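Local coordinates for protein borrelidin polyketide synthase, type I (Streptomyces parvulus, PDB 6OBT) that probably catalyses dehydration of beta-hydroxyacyl intermediates, as a dehydratase domain of the modular synthase that builds the polyketide borrelidin, at residues A[49-52]-A[53-57]. Sequence-based numbering, arbitrary orientation.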
loop_
_atom_site.group_PDB
_atom_site.type_symbol
_atom_site.label_atom_id
_atom_site.label_comp_id
_atom_site.label_asym_id
_atom_site.label_seq_id
_atom_site.Cartn_x
_atom_site.Cartn_y
_atom_site.Cartn_z
ATOM N N VAL A 49 1.377 -3.551 3.136
ATOM C CA VAL A 49 1.278 -3.664 1.684
ATOM C C VAL A 49 2.547 -4.346 1.193
ATOM O O VAL A 49 3.592 -3.697 1.056
ATOM C CB VAL A 49 1.100 -2.301 1.005
ATOM C CG1 VAL A 49 0.752 -2.487 -0.476
ATOM C CG2 VAL A 49 0.034 -1.491 1.701
ATOM N N ASP A 50 2.460 -5.646 0.898
ATOM C CA ASP A 50 3.546 -6.314 0.198
ATOM C C ASP A 50 3.596 -5.827 -1.236
ATOM O O ASP A 50 2.567 -5.706 -1.904
ATOM C CB ASP A 50 3.369 -7.838 0.201
ATOM C CG ASP A 50 3.506 -8.448 1.586
ATOM O OD1 ASP A 50 4.501 -8.155 2.279
ATOM O OD2 ASP A 50 2.613 -9.232 1.974
ATOM N N LEU A 51 4.804 -5.590 -1.723
ATOM C CA LEU A 51 4.996 -5.112 -3.073
ATOM C C LEU A 51 5.953 -6.030 -3.815
ATOM O O LEU A 51 6.797 -6.686 -3.192
ATOM C CB LEU A 51 5.563 -3.692 -3.063
ATOM C CG LEU A 51 4.607 -2.651 -2.491
ATOM C CD1 LEU A 51 5.363 -1.363 -2.271
ATOM C CD2 LEU A 51 3.444 -2.456 -3.473
ATOM N N PRO A 52 5.848 -6.092 -5.141
ATOM C CA PRO A 52 6.785 -6.920 -5.923
ATOM C C PRO A 52 8.222 -6.437 -5.858
ATOM O O PRO A 52 9.130 -7.172 -6.261
ATOM C CB PRO A 52 6.227 -6.833 -7.348
ATOM C CG PRO A 52 5.347 -5.642 -7.355
ATOM C CD PRO A 52 4.848 -5.410 -5.994
ATOM N N ASP A 53 8.456 -5.240 -5.335
ATOM C CA ASP A 53 9.800 -4.706 -5.169
ATOM C C ASP A 53 10.725 -5.613 -4.359
ATOM O O ASP A 53 11.946 -5.420 -4.384
ATOM C CB ASP A 53 9.689 -3.348 -4.464
ATOM C CG ASP A 53 10.612 -2.295 -5.039
ATOM O OD1 ASP A 53 11.847 -2.480 -4.967
ATOM O OD2 ASP A 53 10.100 -1.270 -5.541
ATOM N N GLY A 54 10.184 -6.601 -3.653
ATOM C CA GLY A 54 10.800 -7.019 -2.412
ATOM C C GLY A 54 10.537 -6.054 -1.278
ATOM O O GLY A 54 10.993 -6.291 -0.150
ATOM N N GLN A 55 9.803 -4.981 -1.542
ATOM C CA GLN A 55 9.445 -3.996 -0.537
ATOM C C GLN A 55 8.183 -4.403 0.194
ATOM O O GLN A 55 7.300 -5.061 -0.363
ATOM C CB GLN A 55 9.212 -2.624 -1.171
ATOM C CG GLN A 55 10.435 -1.755 -1.243
ATOM C CD GLN A 55 10.100 -0.313 -1.553
ATOM O OE1 GLN A 55 9.050 -0.012 -2.130
ATOM N NE2 GLN A 55 10.997 0.590 -1.177
ATOM N N ARG A 56 8.092 -3.963 1.442
ATOM C CA ARG A 56 6.886 -4.093 2.245
ATOM C C ARG A 56 6.641 -2.753 2.909
ATOM O O ARG A 56 7.572 -2.172 3.482
ATOM C CB ARG A 56 7.002 -5.184 3.315
ATOM C CG ARG A 56 7.329 -6.577 2.803
ATOM C CD ARG A 56 7.155 -7.601 3.926
ATOM N NE ARG A 56 5.847 -7.482 4.575
ATOM C CZ ARG A 56 5.468 -8.190 5.634
ATOM N NH1 ARG A 56 6.302 -9.071 6.176
ATOM N NH2 ARG A 56 4.258 -8.016 6.154
ATOM N N VAL A 57 5.401 -2.283 2.875
ATOM C CA VAL A 57 5.063 -0.970 3.415
ATOM C C VAL A 57 3.974 -1.134 4.461
ATOM O O VAL A 57 2.943 -1.758 4.191
ATOM C CB VAL A 57 4.617 -0.000 2.309
ATOM C CG1 VAL A 57 4.213 1.353 2.921
ATOM C CG2 VAL A 57 5.736 0.195 1.299
#
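Asp50 and Arg56 form a salt bridge across the two strands of a hairpin. OD1 of Asp50 lies 2.7 Å from NE of Arg56. The side chains run side by side, pointing the same way. The carboxylate and guanidinium planes are 53° apart. OD1 approaches the guanidinium obliquely and makes the bond to Arg56. It also rests alongside the arginine stem, 3.2 Å from CD of Arg56. A bend at chi3 (52°) turns NE of Arg56 toward this oxygen. Leu51 and Val57 cross at a slant, with CD1 of Leu51 3.9 Å from CG2 of Val57. CD1 of Leu51 also touches the side chain of Gln55, whose NE2 bonds to Thr126 OG1.

The backbone is an antiparallel beta hairpin joining strands 47-50 and 55-62, closed by a type I turn from Leu51 to Gly54 with a classic G1 beta bulge. Polyketide synthase dehydratases have a double-hotdog fold, and this hairpin lies at one end of its run of antiparallel strands, beside strand 38-39. Val49 and Val57 are a hydrogen-bonded pair: Val49 N gives to Val57 O at 2.6 Å, and Val57 N returns a bond to Val49 O. Asp50 and Arg56 are the next, non-hydrogen-bonded pair. Leu51 N then bonds to Gln55 O at 2.9 Å. Gly54 N reaches Leu51 O only weakly, at 3.4 Å. Gly54 takes the first position of the bulge with a positive phi (76°), where a beta carbon would press on the preceding carbonyl oxygen.

Strand 119-127 lies next to strand 55-62, with backbone bonds between Arg56 and Val125. Arg141 of the second subunit pairs with Asp50 OD2, so the carboxylate is shared between two arginines. Leu51 and Val57 also pack on Val57 and Leu51 of that subunit.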